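Local atomic coordinates of leucyl aminopeptidase (Trypanosoma brucei brucei, PDB entry 5NTD), a protein that probably removes N-terminal residues such as leucine from peptides, as a manganese-containing M17 aminopeptidase, and binds the inhibitor bestatin. Residues L42-A47 against T139-F144; L126-L131 against A158-H163; C27-A32 against Q185-E190; G85-G90 against F99-V104. All coordinates share one frame; numbering follows the deposited sequence.

How the contacts relate
All four contacts lie in the N-terminal domain, away from the two manganese sites of the catalytic domain. Contacts 1, 3 and 4 belong to one mixed six-stranded sheet, ordered 26-30, 183-188, 140-145, 46-52, 99-107, 83-89: contact 3 pairs the first two strands, contact 4 the last two, and contact 1 joins the middle pair, 140-145 and 46-52. Contact 1 is centred about 12 Å from contact 3 and 11 Å from contact 4, whose own centres are about 20 Å apart. Contact 2 packs helix 120-131 against a loop, touching contacts 1 and 4. Contact 3 joins segments 152 residues apart, so distant parts of the chain build the sheet, with contact 4's hairpin at its other end.

Contact 1 (L42-A47 against T139-F144); sequences LSSGLA and TTVDVF. Unlike the reference sequence in segment 139-144: Thr-139 (reference Ala).
Ser-43 grips the carboxylate of Asp-142 with two bonds. Its backbone N reaches OD2 of Asp-142 at 3.0 Å, almost straight at 175°, and its OG donates to OD1 of the same aspartate at 2.6 Å. Both donors arrive on the syn side, somewhat out of the carboxylate plane, so the pair holds the carboxylate across its two oxygens. The serine can do this because OG lies beside its own backbone N, opposite the carbonyl carbon (chi1 -62°), and both donors face the same group. CB of Ser-43 also rests 3.8 Å from CG2 of Thr-140.

Ser-44 is turned differently: OG sits between the backbone N and the carbonyl carbon (chi1 75°), where it donates to Thr-140 O at 2.7 Å from above the carbonyl plane. A water bridges this hydroxyl, 2.8 Å from Ser-44 OG, to OG1 of Thr-139, a residue that is alanine in the reference sequence. Further on, Leu-46 CD2 packs against both methyls of Val-141, 3.9 Å from CG1.

Tyr-34 and Gln-185 add further hydrogen bonds to Asp-142, and Gln-38 one to Ser-43, which ties the turn before strand 46-52 to helix 31-38 and strand 183-188. Strand 140-145 lies between strands 46-52 and 183-188, with strand 99-107 on the far side of 46-52.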
loop_
_atom_site.group_PDB
_atom_site.type_symbol
_atom_site.label_atom_id
_atom_site.label_comp_id
_atom_site.label_asym_id
_atom_site.label_seq_id
_atom_site.Cartn_x
_atom_site.Cartn_y
_atom_site.Cartn_z
ATOM N N LEU G 42 -58.866 -4.328 -9.638
ATOM C CA LEU G 42 -57.386 -4.369 -9.582
ATOM C C LEU G 42 -56.879 -5.789 -9.685
ATOM O O LEU G 42 -57.521 -6.756 -9.257
ATOM C CB LEU G 42 -56.873 -3.721 -8.332
ATOM C CG LEU G 42 -56.714 -2.206 -8.499
ATOM C CD1 LEU G 42 -57.992 -1.510 -8.938
ATOM C CD2 LEU G 42 -56.296 -1.628 -7.174
ATOM N N SER G 43 -55.711 -5.916 -10.283
ATOM C CA SER G 43 -55.091 -7.253 -10.504
ATOM C C SER G 43 -54.726 -7.932 -9.186
ATOM O O SER G 43 -54.601 -9.149 -9.112
ATOM C CB SER G 43 -53.849 -7.121 -11.385
ATOM O OG SER G 43 -54.147 -6.611 -12.684
ATOM N N SER G 44 -54.473 -7.129 -8.163
ATOM C CA SER G 44 -54.021 -7.636 -6.848
ATOM C C SER G 44 -54.226 -6.601 -5.770
ATOM O O SER G 44 -54.700 -5.499 -6.042
ATOM C CB SER G 44 -52.523 -8.055 -6.884
ATOM O OG SER G 44 -51.635 -6.939 -6.891
ATOM N N GLY G 45 -53.732 -6.922 -4.570
ATOM C CA GLY G 45 -53.762 -5.990 -3.414
ATOM C C GLY G 45 -52.741 -4.869 -3.371
ATOM O O GLY G 45 -52.670 -4.094 -2.402
ATOM N N LEU G 46 -51.988 -4.727 -4.454
ATOM C CA LEU G 46 -51.048 -3.611 -4.568
ATOM C C LEU G 46 -51.222 -2.901 -5.892
ATOM O O LEU G 46 -51.297 -3.529 -6.942
ATOM C CB LEU G 46 -49.609 -4.123 -4.444
ATOM C CG LEU G 46 -48.522 -3.074 -4.576
ATOM C CD1 LEU G 46 -48.544 -2.052 -3.441
ATOM C CD2 LEU G 46 -47.154 -3.761 -4.638
ATOM N N ALA G 47 -51.244 -1.587 -5.832
ATOM C CA ALA G 47 -51.206 -0.774 -7.051
ATOM C C ALA G 47 -50.204 0.331 -6.892
ATOM O O ALA G 47 -50.074 0.923 -5.801
ATOM C CB ALA G 47 -52.575 -0.173 -7.353
ATOM N N THR G 139 -48.275 -12.777 -7.740
ATOM C CA THR G 139 -49.324 -11.797 -7.995
ATOM C C THR G 139 -48.932 -10.908 -9.173
ATOM O O THR G 139 -47.772 -10.840 -9.602
ATOM C CB THR G 139 -49.646 -10.891 -6.796
ATOM O OG1 THR G 139 -48.599 -9.917 -6.590
ATOM C CG2 THR G 139 -49.841 -11.722 -5.533
ATOM N N THR G 140 -49.944 -10.228 -9.690
ATOM C CA THR G 140 -49.795 -9.227 -10.726
ATOM C C THR G 140 -50.003 -7.874 -10.096
ATOM O O THR G 140 -51.023 -7.623 -9.469
ATOM C CB THR G 140 -50.765 -9.469 -11.876
ATOM O OG1 THR G 140 -50.404 -10.695 -12.524
ATOM C CG2 THR G 140 -50.661 -8.379 -12.921
ATOM N N VAL G 141 -49.029 -6.996 -10.271
ATOM C CA VAL G 141 -49.101 -5.620 -9.737
ATOM C C VAL G 141 -49.351 -4.630 -10.872
ATOM O O VAL G 141 -48.602 -4.582 -11.848
ATOM C CB VAL G 141 -47.795 -5.216 -8.977
ATOM C CG1 VAL G 141 -47.861 -3.786 -8.477
ATOM C CG2 VAL G 141 -47.552 -6.173 -7.824
ATOM N N ASP G 142 -50.370 -3.804 -10.697
ATOM C CA ASP G 142 -50.709 -2.774 -11.667
ATOM C C ASP G 142 -49.832 -1.559 -11.396
ATOM O O ASP G 142 -49.822 -1.016 -10.315
ATOM C CB ASP G 142 -52.180 -2.381 -11.609
ATOM C CG ASP G 142 -53.114 -3.542 -11.928
ATOM O OD1 ASP G 142 -52.806 -4.365 -12.819
ATOM O OD2 ASP G 142 -54.187 -3.599 -11.309
ATOM N N VAL G 143 -49.038 -1.203 -12.398
ATOM C CA VAL G 143 -48.166 -0.025 -12.335
ATOM C C VAL G 143 -48.698 0.995 -13.307
ATOM O O VAL G 143 -48.495 0.932 -14.526
ATOM C CB VAL G 143 -46.697 -0.368 -12.643
ATOM C CG1 VAL G 143 -45.805 0.823 -12.385
ATOM C CG2 VAL G 143 -46.236 -1.537 -11.796
ATOM N N PHE G 144 -49.359 1.980 -12.738
ATOM C CA PHE G 144 -49.948 3.076 -13.522
ATOM C C PHE G 144 -48.909 4.161 -13.653
ATOM O O PHE G 144 -48.482 4.770 -12.663
ATOM C CB PHE G 144 -51.181 3.658 -12.841
ATOM C CG PHE G 144 -52.361 2.725 -12.821
ATOM C CD1 PHE G 144 -52.479 1.739 -11.855
ATOM C CD2 PHE G 144 -53.381 2.850 -13.780
ATOM C CE1 PHE G 144 -53.567 0.891 -11.847
ATOM C CE2 PHE G 144 -54.481 2.001 -13.768
ATOM C CZ PHE G 144 -54.563 1.016 -12.811
HETATM O O HOH W 1 -49.504 -7.830 -5.357
#

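Contact 2 (L126-L131 against A158-H163); sequences LVTAAL and ARCGKH
Gly-161 N donates to Thr-128 OG1 at 2.8 Å with a nearly straight angle of 170°, the one hydrogen bond that joins the helix to the loop. The threonine hydroxyl is also 3.4 Å from CB of Cys-160, so its oxygen sits against the turn where Cys-160 passes into Gly-161. Beside this polar point, the thiol of Cys-160 enters a small apolar patch: SG lies 3.5 Å from CG1 of Val-127 and 4.0 Å from CD1 of Leu-131. Val-127 and Leu-131 are one helical turn apart, so the sulfur meets two residues on the same side of the helix. CD1 of Leu-131 also approaches CA of Gly-161, at 4.3 Å.

Torsions and backbone shape put these groups in place. With chi1 at 88°, SG of Cys-160 lies between its backbone N and carbonyl carbon, and from there it meets Val-127. Gly-161 has a positive phi of 70°, a conformation that suits glycine, and the chain turns there close beside the leucine methyl. Thr-128 OG1 has a second bond, to the carbonyl of Thr-124 one turn earlier, which helps fix the hydroxyl's rotation while it accepts from Gly-161.

On the loop side, Arg-159 forms a salt bridge with Glu-437, and His-163 bonds to Asp-214, anchoring the loop toward the catalytic domain and helix 196-214. Leu-184 of strand 183-188 touches both Cys-160 and Leu-131, while Leu-126 and Ala-130 pack on strand 99-107, so the helix packs on the sheet, and the loop after helix 150-158 sits against both the helix and strand 183-188.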
loop_
_atom_site.group_PDB
_atom_site.type_symbol
_atom_site.label_atom_id
_atom_site.label_comp_id
_atom_site.label_asym_id
_atom_site.label_seq_id
_atom_site.Cartn_x
_atom_site.Cartn_y
_atom_site.Cartn_z
ATOM N N LEU G 126 -38.448 4.146 -7.844
ATOM C CA LEU G 126 -39.801 4.242 -7.243
ATOM C C LEU G 126 -40.554 2.904 -7.283
ATOM O O LEU G 126 -41.130 2.454 -6.294
ATOM C CB LEU G 126 -40.635 5.279 -7.936
ATOM C CG LEU G 126 -40.105 6.695 -7.797
ATOM C CD1 LEU G 126 -40.882 7.600 -8.720
ATOM C CD2 LEU G 126 -40.217 7.195 -6.359
ATOM N N VAL G 127 -40.539 2.269 -8.419
ATOM C CA VAL G 127 -41.287 1.024 -8.567
ATOM C C VAL G 127 -40.599 -0.051 -7.705
ATOM O O VAL G 127 -41.250 -0.913 -7.094
ATOM C CB VAL G 127 -41.446 0.594 -10.029
ATOM C CG1 VAL G 127 -42.229 -0.708 -10.132
ATOM C CG2 VAL G 127 -42.195 1.662 -10.794
ATOM N N THR G 128 -39.276 -0.028 -7.704
ATOM C CA THR G 128 -38.487 -1.008 -6.885
ATOM C C THR G 128 -38.916 -0.888 -5.412
ATOM O O THR G 128 -39.224 -1.869 -4.775
ATOM C CB THR G 128 -36.983 -0.782 -7.021
ATOM O OG1 THR G 128 -36.594 -1.123 -8.353
ATOM C CG2 THR G 128 -36.208 -1.636 -6.031
ATOM N N ALA G 129 -38.943 0.333 -4.932
ATOM C CA ALA G 129 -39.355 0.601 -3.568
ATOM C C ALA G 129 -40.806 0.117 -3.318
ATOM O O ALA G 129 -41.113 -0.520 -2.314
ATOM C CB ALA G 129 -39.240 2.088 -3.253
ATOM N N ALA G 130 -41.700 0.468 -4.232
ATOM C CA ALA G 130 -43.133 0.120 -4.098
ATOM C C ALA G 130 -43.335 -1.383 -4.056
ATOM O O ALA G 130 -44.140 -1.887 -3.294
ATOM C CB ALA G 130 -43.949 0.715 -5.228
ATOM N N LEU G 131 -42.597 -2.107 -4.875
ATOM C CA LEU G 131 -42.730 -3.571 -4.920
ATOM C C LEU G 131 -42.239 -4.274 -3.644
ATOM O O LEU G 131 -42.497 -5.451 -3.430
ATOM C CB LEU G 131 -42.007 -4.131 -6.128
ATOM C CG LEU G 131 -42.657 -3.754 -7.452
ATOM C CD1 LEU G 131 -41.791 -4.180 -8.603
ATOM C CD2 LEU G 131 -44.027 -4.420 -7.564
ATOM N N ALA G 158 -38.719 -2.915 -16.605
ATOM C CA ALA G 158 -38.031 -4.200 -16.821
ATOM C C ALA G 158 -36.848 -4.412 -15.846
ATOM O O ALA G 158 -36.625 -5.512 -15.334
ATOM C CB ALA G 158 -37.519 -4.308 -18.250
ATOM N N ARG G 159 -36.117 -3.354 -15.567
ATOM C CA ARG G 159 -34.888 -3.461 -14.728
ATOM C C ARG G 159 -35.151 -3.275 -13.241
ATOM O O ARG G 159 -34.255 -3.398 -12.432
ATOM C CB ARG G 159 -33.762 -2.515 -15.231
ATOM C CG ARG G 159 -33.874 -1.049 -14.838
ATOM C CD ARG G 159 -32.693 -0.250 -15.370
ATOM N NE ARG G 159 -32.980 0.520 -16.583
ATOM C CZ ARG G 159 -32.576 0.206 -17.825
ATOM N NH1 ARG G 159 -31.891 -0.910 -18.077
ATOM N NH2 ARG G 159 -32.856 1.007 -18.836
ATOM N N CYS G 160 -36.394 -2.995 -12.885
ATOM C CA CYS G 160 -36.724 -2.656 -11.498
ATOM C C CYS G 160 -37.046 -3.903 -10.694
ATOM O O CYS G 160 -37.268 -4.976 -11.223
ATOM C CB CYS G 160 -37.881 -1.654 -11.414
ATOM S SG CYS G 160 -39.514 -2.441 -11.372
ATOM N N GLY G 161 -37.090 -3.705 -9.399
ATOM C CA GLY G 161 -37.532 -4.728 -8.475
ATOM C C GLY G 161 -36.558 -5.876 -8.351
ATOM O O GLY G 161 -35.387 -5.758 -8.693
ATOM N N LYS G 162 -37.069 -6.978 -7.835
ATOM C CA LYS G 162 -36.266 -8.173 -7.621
ATOM C C LYS G 162 -35.854 -8.753 -8.945
ATOM O O LYS G 162 -36.616 -8.734 -9.886
ATOM C CB LYS G 162 -37.014 -9.183 -6.769
ATOM C CG LYS G 162 -36.963 -8.750 -5.322
ATOM C CD LYS G 162 -37.901 -9.363 -4.307
ATOM C CE LYS G 162 -37.395 -9.208 -2.872
ATOM N NZ LYS G 162 -36.905 -7.832 -2.566
ATOM N N HIS G 163 -34.650 -9.288 -8.991
ATOM C CA HIS G 163 -34.068 -9.772 -10.236
ATOM C C HIS G 163 -34.496 -11.196 -10.553
ATOM O O HIS G 163 -34.674 -12.030 -9.671
ATOM C CB HIS G 163 -32.535 -9.705 -10.208
ATOM C CG HIS G 163 -32.001 -8.309 -10.161
ATOM N ND1 HIS G 163 -30.749 -7.972 -10.615
ATOM C CD2 HIS G 163 -32.585 -7.149 -9.776
ATOM C CE1 HIS G 163 -30.570 -6.675 -10.485
ATOM N NE2 HIS G 163 -31.674 -6.148 -9.995
#

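Contact 3 (C27-A32 against Q185-E190); sequences CFTDVA and QVVFPE. Unlike the reference sequence in segment 27-32: Ala-32 (reference Thr).
Cys-27 O accepts from Val-186 N at 2.9 Å, opening a parallel ladder between the two strands. Thr-29 continues it with both its backbone groups: its N donates to Val-186 O at 2.8 Å and its O accepts from Phe-188 N. A weak bond from Val-31 N to Phe-188 O, bent to 129°, ends the series where the first segment becomes helical.

Packing contacts fall on both faces. On the one bearing Phe-28, Val-186 and Phe-188, CD2 of Phe-28 lies 3.6 Å from CB of Val-186, side by side, and 3.7 Å from CE2 of Phe-188, the two aromatic side chains crossing at a slant. Val-186 CG1 sits above one face of the Phe-188 ring, toward the rim. On the other face, SG of Cys-27 touches Gln-185 CB at 3.8 Å, and Thr-29 CG2 meets the amide OE1 of Gln-185 at 3.5 Å.

Asp-30 is the N-cap of helix 31-38: with CG between its N and carbonyl carbon (chi1 63°), OD1 reaches Ala-33 N. NE2 of Gln-185 bonds to Gln-38 and Asp-142. A largely apolar face, ended by Asp-30, thus meets helices 150-158 and 196-214, while Gln-185 ties the mixed face into a polar network.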
loop_
_atom_site.group_PDB
_atom_site.type_symbol
_atom_site.label_atom_id
_atom_site.label_comp_id
_atom_site.label_asym_id
_atom_site.label_seq_id
_atom_site.Cartn_x
_atom_site.Cartn_y
_atom_site.Cartn_z
ATOM N N CYS G 27 -45.920 -6.870 -18.629
ATOM C CA CYS G 27 -46.816 -6.621 -19.774
ATOM C C CYS G 27 -47.274 -5.165 -19.756
ATOM O O CYS G 27 -47.056 -4.433 -18.811
ATOM C CB CYS G 27 -48.020 -7.557 -19.790
ATOM S SG CYS G 27 -49.007 -7.447 -18.290
ATOM N N PHE G 28 -47.835 -4.737 -20.876
ATOM C CA PHE G 28 -48.136 -3.326 -21.107
ATOM C C PHE G 28 -49.550 -3.171 -21.640
ATOM O O PHE G 28 -49.994 -3.901 -22.515
ATOM C CB PHE G 28 -47.144 -2.702 -22.094
ATOM C CG PHE G 28 -45.719 -2.867 -21.669
ATOM C CD1 PHE G 28 -45.007 -4.014 -22.011
ATOM C CD2 PHE G 28 -45.109 -1.911 -20.854
ATOM C CE1 PHE G 28 -43.694 -4.197 -21.590
ATOM C CE2 PHE G 28 -43.800 -2.079 -20.454
ATOM C CZ PHE G 28 -43.085 -3.235 -20.818
ATOM N N THR G 29 -50.212 -2.145 -21.135
ATOM C CA THR G 29 -51.515 -1.775 -21.629
ATOM C C THR G 29 -51.715 -0.295 -21.424
ATOM O O THR G 29 -50.757 0.451 -21.155
ATOM C CB THR G 29 -52.623 -2.628 -20.967
ATOM O OG1 THR G 29 -53.888 -2.371 -21.608
ATOM C CG2 THR G 29 -52.744 -2.366 -19.466
ATOM N N ASP G 30 -52.957 0.144 -21.561
ATOM C CA ASP G 30 -53.297 1.578 -21.331
ATOM C C ASP G 30 -54.612 1.685 -20.557
ATOM O O ASP G 30 -55.328 0.704 -20.419
ATOM C CB ASP G 30 -53.390 2.336 -22.654
ATOM C CG ASP G 30 -54.511 1.807 -23.550
ATOM O OD1 ASP G 30 -55.671 2.263 -23.359
ATOM O OD2 ASP G 30 -54.211 0.955 -24.412
ATOM N N VAL G 31 -54.878 2.863 -20.032
ATOM C CA VAL G 31 -55.950 3.062 -19.033
ATOM C C VAL G 31 -57.332 2.650 -19.545
ATOM O O VAL G 31 -58.079 1.914 -18.876
ATOM C CB VAL G 31 -56.036 4.521 -18.570
ATOM C CG1 VAL G 31 -57.325 4.759 -17.780
ATOM C CG2 VAL G 31 -54.842 4.886 -17.705
ATOM N N ALA G 32 -57.638 3.073 -20.758
ATOM C CA ALA G 32 -58.934 2.723 -21.386
ATOM C C ALA G 32 -59.027 1.219 -21.621
ATOM O O ALA G 32 -60.046 0.586 -21.326
ATOM C CB ALA G 32 -59.143 3.483 -22.699
ATOM N N GLN G 185 -47.918 -5.228 -14.535
ATOM C CA GLN G 185 -48.731 -4.701 -15.643
ATOM C C GLN G 185 -48.602 -3.184 -15.675
ATOM O O GLN G 185 -49.159 -2.489 -14.843
ATOM C CB GLN G 185 -50.211 -5.107 -15.537
ATOM C CG GLN G 185 -51.037 -4.608 -16.730
ATOM C CD GLN G 185 -52.446 -5.179 -16.793
ATOM O OE1 GLN G 185 -52.928 -5.502 -17.880
ATOM N NE2 GLN G 185 -53.124 -5.246 -15.654
ATOM N N VAL G 186 -47.866 -2.712 -16.664
ATOM C CA VAL G 186 -47.659 -1.288 -16.850
ATOM C C VAL G 186 -48.855 -0.707 -17.627
ATOM O O VAL G 186 -49.188 -1.149 -18.726
ATOM C CB VAL G 186 -46.372 -0.998 -17.626
ATOM C CG1 VAL G 186 -46.226 0.488 -17.935
ATOM C CG2 VAL G 186 -45.181 -1.479 -16.817
ATOM N N VAL G 187 -49.473 0.296 -17.030
ATOM C CA VAL G 187 -50.671 0.936 -17.577
ATOM C C VAL G 187 -50.364 2.361 -17.969
ATOM O O VAL G 187 -50.319 3.250 -17.133
ATOM C CB VAL G 187 -51.828 0.924 -16.574
ATOM C CG1 VAL G 187 -53.113 1.396 -17.257
ATOM C CG2 VAL G 187 -52.041 -0.480 -16.014
ATOM N N PHE G 188 -50.131 2.554 -19.254
ATOM C CA PHE G 188 -49.869 3.924 -19.798
ATOM C C PHE G 188 -51.163 4.722 -19.865
ATOM O O PHE G 188 -52.241 4.127 -19.905
ATOM C CB PHE G 188 -49.268 3.874 -21.191
ATOM C CG PHE G 188 -47.880 3.277 -21.236
ATOM C CD1 PHE G 188 -46.797 3.950 -20.681
ATOM C CD2 PHE G 188 -47.660 2.027 -21.830
ATOM C CE1 PHE G 188 -45.515 3.406 -20.723
ATOM C CE2 PHE G 188 -46.382 1.463 -21.854
ATOM C CZ PHE G 188 -45.317 2.158 -21.308
ATOM N N PRO G 189 -51.083 6.046 -19.874
ATOM C CA PRO G 189 -52.308 6.849 -20.064
ATOM C C PRO G 189 -53.024 6.609 -21.412
ATOM O O PRO G 189 -54.236 6.499 -21.458
ATOM C CB PRO G 189 -51.796 8.297 -20.021
ATOM C CG PRO G 189 -50.482 8.199 -19.307
ATOM C CD PRO G 189 -49.896 6.893 -19.746
ATOM N N GLU G 190 -52.242 6.528 -22.475
ATOM C CA GLU G 190 -52.747 6.348 -23.833
ATOM C C GLU G 190 -52.228 5.054 -24.402
ATOM O O GLU G 190 -51.195 4.547 -23.947
ATOM C CB GLU G 190 -52.252 7.479 -24.733
ATOM C CG GLU G 190 -52.595 8.907 -24.294
ATOM C CD GLU G 190 -54.106 9.146 -24.275
ATOM O OE1 GLU G 190 -54.884 8.343 -24.832
ATOM O OE2 GLU G 190 -54.552 10.158 -23.743
#

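Contact 4 (G85-G90 against F99-V104); sequences GVLVEG and FVRVVV
The guanidinium of Arg-101 lies flat over the peptide joining Gly-85 to Val-86: one face has Gly-85 C over its centre, 3.4 Å above the plane, with Val-86 N nearer the rim, and Leu-87 N stands at its edge. CG is anti to the backbone N (chi1 -175°) and the chain then bends at chi2 (65°), which folds the group back across the neighbouring strand. Gly-85 O is close to the guanidinium at a poor angle; the polar end bonds instead to Gly-85 O of the second subunit and forms a salt bridge with Glu-133.

Phe-99 is the other flat group. Glu-89 runs beside it, with CG 3.6 Å from CE2 of Phe-99 and the carboxylate plane only 18° from the ring plane. Leu-87 leans in at an angle, its CD2 3.8 Å from CB of Phe-99 and 3.9 Å from CD of Arg-101. On the valine face, CG2 of Val-88 meets CG2 of Val-102 at 4.0 Å.

Two hydrogen-bonded pairs hold the strands, Val-86 with Val-102 and Val-88 with Val-100; Val-102 N to Val-86 O is 2.8 Å. Strand 83-89 of this antiparallel hairpin is outermost within the chain. Strand 99-107 also pairs with 46-52, helix 69-77 packs on Val-86 and Val-102, and the second subunit packs on Leu-87, Phe-99 and Arg-101 and also reaches Val-86, with the Arg-101 to Gly-85 bond made in both directions.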
loop_
_atom_site.group_PDB
_atom_site.type_symbol
_atom_site.label_atom_id
_atom_site.label_comp_id
_atom_site.label_asym_id
_atom_site.label_seq_id
_atom_site.Cartn_x
_atom_site.Cartn_y
_atom_site.Cartn_z
ATOM N N GLY G 85 -47.369 5.424 0.630
ATOM C CA GLY G 85 -48.378 4.359 0.526
ATOM C C GLY G 85 -49.584 4.619 1.430
ATOM O O GLY G 85 -49.468 5.107 2.567
ATOM N N VAL G 86 -50.743 4.293 0.888
ATOM C CA VAL G 86 -52.030 4.381 1.634
ATOM C C VAL G 86 -52.906 3.166 1.366
ATOM O O VAL G 86 -52.892 2.583 0.266
ATOM C CB VAL G 86 -52.861 5.615 1.301
ATOM C CG1 VAL G 86 -52.172 6.862 1.786
ATOM C CG2 VAL G 86 -53.143 5.679 -0.186
ATOM N N LEU G 87 -53.624 2.774 2.411
ATOM C CA LEU G 87 -54.605 1.665 2.287
ATOM C C LEU G 87 -55.922 2.189 1.785
ATOM O O LEU G 87 -56.365 3.261 2.176
ATOM C CB LEU G 87 -54.838 0.958 3.634
ATOM C CG LEU G 87 -53.689 0.103 4.161
ATOM C CD1 LEU G 87 -54.131 -0.448 5.500
ATOM C CD2 LEU G 87 -53.310 -1.040 3.230
ATOM N N VAL G 88 -56.534 1.416 0.921
ATOM C CA VAL G 88 -57.896 1.690 0.474
ATOM C C VAL G 88 -58.744 0.441 0.733
ATOM O O VAL G 88 -58.511 -0.627 0.171
ATOM C CB VAL G 88 -57.960 2.039 -1.019
ATOM C CG1 VAL G 88 -59.373 2.413 -1.418
ATOM C CG2 VAL G 88 -57.033 3.205 -1.345
ATOM N N GLU G 89 -59.708 0.598 1.618
ATOM C CA GLU G 89 -60.616 -0.512 2.021
ATOM C C GLU G 89 -61.708 -0.790 0.983
ATOM O O GLU G 89 -62.285 0.158 0.404
ATOM C CB GLU G 89 -61.270 -0.216 3.370
ATOM C CG GLU G 89 -61.660 -1.478 4.133
ATOM C CD GLU G 89 -62.179 -1.180 5.519
ATOM O OE1 GLU G 89 -62.225 0.018 5.912
ATOM O OE2 GLU G 89 -62.562 -2.143 6.216
ATOM N N GLY G 90 -61.950 -2.077 0.762
ATOM C CA GLY G 90 -63.058 -2.556 -0.087
ATOM C C GLY G 90 -62.957 -2.118 -1.536
ATOM O O GLY G 90 -63.951 -1.667 -2.141
ATOM N N PHE G 99 -57.892 -4.932 2.030
ATOM C CA PHE G 99 -57.331 -3.634 1.684
ATOM C C PHE G 99 -56.451 -3.743 0.460
ATOM O O PHE G 99 -55.814 -4.771 0.216
ATOM C CB PHE G 99 -56.507 -3.127 2.795
ATOM C CG PHE G 99 -57.249 -2.950 4.043
ATOM C CD1 PHE G 99 -57.412 -4.013 4.922
ATOM C CD2 PHE G 99 -57.704 -1.697 4.410
ATOM C CE1 PHE G 99 -58.049 -3.829 6.147
ATOM C CE2 PHE G 99 -58.350 -1.493 5.638
ATOM C CZ PHE G 99 -58.518 -2.566 6.503
ATOM N N VAL G 100 -56.473 -2.682 -0.326
ATOM C CA VAL G 100 -55.511 -2.508 -1.428
ATOM C C VAL G 100 -54.555 -1.406 -1.008
ATOM O O VAL G 100 -54.970 -0.338 -0.514
ATOM C CB VAL G 100 -56.175 -2.080 -2.735
ATOM C CG1 VAL G 100 -55.119 -1.630 -3.726
ATOM C CG2 VAL G 100 -56.963 -3.231 -3.312
ATOM N N ARG G 101 -53.280 -1.701 -1.151
ATOM C CA ARG G 101 -52.243 -0.706 -0.842
ATOM C C ARG G 101 -51.952 0.015 -2.142
ATOM O O ARG G 101 -51.674 -0.622 -3.150
ATOM C CB ARG G 101 -50.974 -1.352 -0.294
ATOM C CG ARG G 101 -49.902 -0.374 0.146
ATOM C CD ARG G 101 -50.316 0.484 1.335
ATOM N NE ARG G 101 -49.183 1.014 2.076
ATOM C CZ ARG G 101 -49.261 1.754 3.187
ATOM N NH1 ARG G 101 -50.421 2.108 3.700
ATOM N NH2 ARG G 101 -48.150 2.154 3.788
ATOM N N VAL G 102 -52.011 1.328 -2.085
ATOM C CA VAL G 102 -51.690 2.176 -3.230
ATOM C C VAL G 102 -50.441 2.970 -2.915
ATOM O O VAL G 102 -50.427 3.728 -1.953
ATOM C CB VAL G 102 -52.818 3.185 -3.569
ATOM C CG1 VAL G 102 -52.418 4.078 -4.734
ATOM C CG2 VAL G 102 -54.085 2.441 -3.932
ATOM N N VAL G 103 -49.404 2.761 -3.724
ATOM C CA VAL G 103 -48.106 3.436 -3.511
ATOM C C VAL G 103 -47.892 4.453 -4.576
ATOM O O VAL G 103 -47.830 4.133 -5.751
ATOM C CB VAL G 103 -46.910 2.468 -3.526
ATOM C CG1 VAL G 103 -45.605 3.211 -3.266
ATOM C CG2 VAL G 103 -47.101 1.386 -2.472
ATOM N N VAL G 104 -47.838 5.693 -4.140
ATOM C CA VAL G 104 -47.615 6.830 -5.051
ATOM C C VAL G 104 -46.096 7.139 -5.071
ATOM O O VAL G 104 -45.461 7.149 -4.014
ATOM C CB VAL G 104 -48.365 8.079 -4.592
ATOM C CG1 VAL G 104 -48.057 9.254 -5.480
ATOM C CG2 VAL G 104 -49.854 7.821 -4.588
#